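Local structure of YohF (6WON) at residues H144-L149 with A182-A187; T111-G116 with S153-A158. The protein probably catalyses the nicotinamide-dependent oxidation or reduction of a small substrate such as acetoin. All coordinates share one frame; numbering follows the deposited sequence.

Contact 1. Residues H144-L149 with A182-A187; sequences HEHTPL and AVAPGA
E145 reaches from the loop after strand 135-140 to the end of strand 178-185 and brings one carboxylate oxygen up to two of its methyl groups. OE1 lies 3.8 Å from A182 CB and 4.3 Å from A184 CB. CG stands anti to the backbone N (chi1 177°) and the chain stays extended beyond it, which carries the carboxylate out to the strand. H146 comes alongside: E145 CG sits 3.9 Å above one face of its imidazole, offset toward the rim, while NE2 brings the ring edge to 4.4 Å from A184 CB. This is the close part of the contact. A182 and A184 are bonded through their backbones to strand 238-241, and the intervening V183 turns its side chain the other way, onto helix 216-226. Past P185 the fit opens out: G186 and A187, both partly exposed, bend away from the loop. P185-G186 matches the Pro-Gly pair that follows this strand in many SDR enzymes and borders the nicotinamide site there. The far side of the loop is instead braced within itself. H144 ND1 donates to T147 O at 2.9 Å (N-H...O 151°), in its own ring plane but from above the carbonyl plane, and L149 CB covers one face of that imidazole, 3.4 Å above its centre. From H146 onward the loop meets other subunits: K167 of the third subunit hydrogen-bonds H146 O, and N249 of the second reaches T147 and P148. Chemically, the strand offers E145 only methyl groups here; OE1 is satisfied by the hydroxyls of T141 and S238, and S238 also bonds H146 NE2. This shared serine links carboxylate and imidazole; burial and these two hydroxyls would probably shift the acid's proton affinity in opposite directions.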
loop_
_atom_site.group_PDB
_atom_site.type_symbol
_atom_site.label_atom_id
_atom_site.label_comp_id
_atom_site.label_asym_id
_atom_site.label_seq_id
_atom_site.Cartn_x
_atom_site.Cartn_y
_atom_site.Cartn_z
ATOM N N HIS B 144 -3.561 8.965 8.562
ATOM C CA HIS B 144 -4.598 8.013 8.930
ATOM C C HIS B 144 -5.578 7.724 7.800
ATOM O O HIS B 144 -6.550 6.980 8.012
ATOM C CB HIS B 144 -5.287 8.518 10.188
ATOM C CG HIS B 144 -4.319 8.734 11.311
ATOM N ND1 HIS B 144 -3.597 7.698 11.866
ATOM C CD2 HIS B 144 -3.893 9.865 11.925
ATOM C CE1 HIS B 144 -2.798 8.179 12.805
ATOM N NE2 HIS B 144 -2.967 9.489 12.865
ATOM N N GLU B 145 -5.341 8.276 6.610
ATOM C CA GLU B 145 -5.881 7.684 5.385
ATOM C C GLU B 145 -5.302 6.292 5.130
ATOM O O GLU B 145 -5.870 5.525 4.340
ATOM C CB GLU B 145 -5.573 8.604 4.186
ATOM C CG GLU B 145 -6.020 8.091 2.812
ATOM C CD GLU B 145 -5.393 8.843 1.647
ATOM O OE1 GLU B 145 -4.967 10.012 1.817
ATOM O OE2 GLU B 145 -5.341 8.265 0.541
ATOM N N HIS B 146 -4.192 5.945 5.798
ATOM C CA HIS B 146 -3.425 4.739 5.514
ATOM C C HIS B 146 -3.226 3.825 6.712
ATOM O O HIS B 146 -3.125 2.602 6.527
ATOM C CB HIS B 146 -2.040 5.119 4.944
ATOM C CG HIS B 146 -2.117 6.021 3.754
ATOM N ND1 HIS B 146 -2.537 5.579 2.517
ATOM C CD2 HIS B 146 -1.881 7.348 3.619
ATOM C CE1 HIS B 146 -2.546 6.591 1.668
ATOM N NE2 HIS B 146 -2.149 7.676 2.309
ATOM N N THR B 147 -3.164 4.369 7.925
ATOM C CA THR B 147 -2.850 3.583 9.113
ATOM C C THR B 147 -3.732 4.104 10.240
ATOM O O THR B 147 -4.080 5.289 10.247
ATOM C CB THR B 147 -1.346 3.687 9.462
ATOM O OG1 THR B 147 -1.025 2.883 10.612
ATOM C CG2 THR B 147 -0.939 5.154 9.728
ATOM N N PRO B 148 -4.181 3.243 11.150
ATOM C CA PRO B 148 -5.220 3.665 12.099
ATOM C C PRO B 148 -4.675 4.585 13.178
ATOM O O PRO B 148 -3.504 4.523 13.551
ATOM C CB PRO B 148 -5.706 2.340 12.708
ATOM C CG PRO B 148 -4.486 1.432 12.617
ATOM C CD PRO B 148 -3.817 1.822 11.315
ATOM N N LEU B 149 -5.549 5.464 13.667
ATOM C CA LEU B 149 -5.254 6.266 14.843
ATOM C C LEU B 149 -6.018 5.684 16.019
ATOM O O LEU B 149 -7.263 5.691 15.997
ATOM C CB LEU B 149 -5.651 7.723 14.626
ATOM C CG LEU B 149 -5.558 8.693 15.813
ATOM C CD1 LEU B 149 -4.120 8.833 16.340
ATOM C CD2 LEU B 149 -6.100 10.067 15.419
ATOM N N ALA B 182 -4.427 13.729 -3.001
ATOM C CA ALA B 182 -4.450 13.937 -1.563
ATOM C C ALA B 182 -3.047 14.289 -1.067
ATOM O O ALA B 182 -2.054 13.715 -1.528
ATOM C CB ALA B 182 -4.954 12.683 -0.833
ATOM N N VAL B 183 -2.976 15.236 -0.134
ATOM C CA VAL B 183 -1.802 15.445 0.707
ATOM C C VAL B 183 -2.158 14.973 2.105
ATOM O O VAL B 183 -3.179 15.392 2.662
ATOM C CB VAL B 183 -1.355 16.919 0.727
ATOM C CG1 VAL B 183 -0.186 17.106 1.697
ATOM C CG2 VAL B 183 -0.967 17.375 -0.666
ATOM N N ALA B 184 -1.313 14.113 2.672
ATOM C CA ALA B 184 -1.624 13.343 3.880
ATOM C C ALA B 184 -0.654 13.754 4.979
ATOM O O ALA B 184 0.449 13.187 5.081
ATOM C CB ALA B 184 -1.531 11.836 3.595
ATOM N N PRO B 185 -0.994 14.752 5.800
ATOM C CA PRO B 185 -0.035 15.218 6.810
ATOM C C PRO B 185 0.122 14.217 7.944
ATOM O O PRO B 185 -0.802 13.486 8.295
ATOM C CB PRO B 185 -0.652 16.531 7.314
ATOM C CG PRO B 185 -1.643 16.943 6.241
ATOM C CD PRO B 185 -2.191 15.616 5.746
ATOM N N GLY B 186 1.328 14.176 8.506
ATOM C CA GLY B 186 1.528 13.513 9.781
ATOM C C GLY B 186 1.082 14.463 10.873
ATOM O O GLY B 186 0.093 15.174 10.689
ATOM N N ALA B 187 1.806 14.520 11.987
ATOM C CA ALA B 187 1.455 15.425 13.073
ATOM C C ALA B 187 1.993 16.814 12.765
ATOM O O ALA B 187 3.207 16.997 12.614
ATOM C CB ALA B 187 2.004 14.913 14.401
#

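Contact 2. Residues T111-G116 with S153-A158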
loop_
_atom_site.group_PDB
_atom_site.type_symbol
_atom_site.label_atom_id
_atom_site.label_comp_id
_atom_site.label_asym_id
_atom_site.label_seq_id
_atom_site.Cartn_x
_atom_site.Cartn_y
_atom_site.Cartn_z
ATOM N N THR B 111 -19.612 13.505 8.479
ATOM C CA THR B 111 -20.175 14.730 7.915
ATOM C C THR B 111 -19.086 15.768 7.650
ATOM O O THR B 111 -18.971 16.291 6.535
ATOM C CB THR B 111 -21.247 15.276 8.856
ATOM O OG1 THR B 111 -22.335 14.351 8.896
ATOM C CG2 THR B 111 -21.775 16.665 8.389
ATOM N N VAL B 112 -18.244 16.040 8.653
ATOM C CA VAL B 112 -17.232 17.085 8.514
ATOM C C VAL B 112 -15.996 16.600 7.753
ATOM O O VAL B 112 -15.313 17.404 7.098
ATOM C CB VAL B 112 -16.843 17.640 9.897
ATOM C CG1 VAL B 112 -18.024 18.349 10.549
ATOM C CG2 VAL B 112 -16.330 16.534 10.791
ATOM N N ASP B 113 -15.677 15.306 7.810
ATOM C CA ASP B 113 -14.387 14.853 7.306
ATOM C C ASP B 113 -14.440 14.215 5.924
ATOM O O ASP B 113 -13.376 14.019 5.326
ATOM C CB ASP B 113 -13.746 13.879 8.293
ATOM C CG ASP B 113 -13.291 14.571 9.564
ATOM O OD1 ASP B 113 -13.229 15.819 9.575
ATOM O OD2 ASP B 113 -13.005 13.882 10.557
ATOM N N VAL B 114 -15.618 13.878 5.393
ATOM C CA VAL B 114 -15.637 13.412 4.009
ATOM C C VAL B 114 -16.890 13.849 3.254
ATOM O O VAL B 114 -16.806 14.124 2.051
ATOM C CB VAL B 114 -15.431 11.883 3.924
ATOM C CG1 VAL B 114 -16.647 11.111 4.441
ATOM C CG2 VAL B 114 -15.063 11.468 2.481
ATOM N N ASP B 115 -18.049 13.948 3.935
ATOM C CA ASP B 115 -19.267 14.387 3.243
ATOM C C ASP B 115 -19.120 15.821 2.750
ATOM O O ASP B 115 -19.514 16.143 1.625
ATOM C CB ASP B 115 -20.515 14.287 4.146
ATOM C CG ASP B 115 -20.910 12.834 4.509
ATOM O OD1 ASP B 115 -20.374 11.872 3.920
ATOM O OD2 ASP B 115 -21.752 12.661 5.429
ATOM N N GLY B 116 -18.559 16.699 3.584
ATOM C CA GLY B 116 -18.371 18.077 3.169
ATOM C C GLY B 116 -17.418 18.199 2.000
ATOM O O GLY B 116 -17.713 18.876 1.009
ATOM N N SER B 153 -11.505 5.622 15.422
ATOM C CA SER B 153 -11.913 4.772 14.308
ATOM C C SER B 153 -12.762 5.534 13.301
ATOM O O SER B 153 -12.623 5.335 12.088
ATOM C CB SER B 153 -12.681 3.556 14.823
ATOM O OG SER B 153 -13.822 3.955 15.565
ATOM N N ALA B 154 -13.670 6.388 13.776
ATOM C CA ALA B 154 -14.471 7.175 12.838
ATOM C C ALA B 154 -13.575 8.069 11.991
ATOM O O ALA B 154 -13.705 8.128 10.762
ATOM C CB ALA B 154 -15.508 8.011 13.597
ATOM N N TYR B 155 -12.648 8.768 12.639
ATOM C CA TYR B 155 -11.741 9.655 11.915
ATOM C C TYR B 155 -10.909 8.874 10.902
ATOM O O TYR B 155 -10.760 9.294 9.748
ATOM C CB TYR B 155 -10.873 10.389 12.933
ATOM C CG TYR B 155 -9.722 11.197 12.405
ATOM C CD1 TYR B 155 -9.904 12.496 11.949
ATOM C CD2 TYR B 155 -8.438 10.667 12.402
ATOM C CE1 TYR B 155 -8.840 13.230 11.480
ATOM C CE2 TYR B 155 -7.376 11.389 11.943
ATOM C CZ TYR B 155 -7.572 12.665 11.485
ATOM O OH TYR B 155 -6.482 13.364 11.024
ATOM N N THR B 156 -10.396 7.709 11.302
ATOM C CA THR B 156 -9.613 6.883 10.384
ATOM C C THR B 156 -10.450 6.444 9.194
ATOM O O THR B 156 -10.009 6.521 8.042
ATOM C CB THR B 156 -9.077 5.661 11.119
ATOM O OG1 THR B 156 -8.228 6.078 12.198
ATOM C CG2 THR B 156 -8.333 4.727 10.155
ATOM N N ALA B 157 -11.669 5.974 9.455
ATOM C CA ALA B 157 -12.513 5.496 8.368
ATOM C C ALA B 157 -12.861 6.627 7.414
ATOM O O ALA B 157 -12.886 6.434 6.195
ATOM C CB ALA B 157 -13.786 4.856 8.925
ATOM N N ALA B 158 -13.131 7.813 7.949
ATOM C CA ALA B 158 -13.471 8.945 7.088
ATOM C C ALA B 158 -12.268 9.414 6.268
ATOM O O ALA B 158 -12.423 9.807 5.104
ATOM C CB ALA B 158 -14.035 10.089 7.925
#
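Y155 is the first residue of helix 153-158 to meet helix 111-116, which runs nearly parallel to it (16°, axes 9.4 Å apart). Its CG is anti to the backbone N (chi1 171°), placing the ring beside D113: OD2 approaches the ring edge near its plane, 3.7 Å from CD1, with the carboxylate turned 81° from the ring. By sequence Y155 is the tyrosine of the SDR YxxxK motif, and so probably catalytic. One turn on, A158 sits where the backbones come closest, its CA 5.8 Å from V114 CA. Its CB packs 3.8 Å from D113 CB and 4.5 Å from V114 CG1, while its carbonyl O faces V114 CB at 3.8 Å. V114 continues the apolar seam onto A161 and L162. In helix 103-131 a pi-type turn at 111-115, marked by G116 N bonding T111 O at 3.0 Å, interrupts the regular winding around D113 and V114; a kink here is known from classical SDR enzymes, where an asparagine usually stands at the apparent position of D113. A158 CB, V114 and the D113 methylene join the helices; OD2 meets the weakly positive C-H edge, probably a mild attraction away from the hydroxyl.

Overall arrangement
Contacts 1 and 2 lie with centres about 12 Å apart and meet through the start of helix 153-173. L149 N is 3.1 Å from T156 OG1, a probable hydrogen bond, and P148 CA packs 3.8 Å from T156 CG2. H144 CD2 lies 3.8 Å from Y155 CE2, so the probable catalytic tyrosine has the 144-149 loop and the 111-116 helix as neighbours; its OH is 6.6 Å from D113 OD2. S142, the likely SDR serine, bonds H144 N and touches Y155. The segments alternate along the chain, and helix 153-173 leads on to strand 178-185 within the Rossmann-type fold. Both contacts also touch the third subunit of the tetramer.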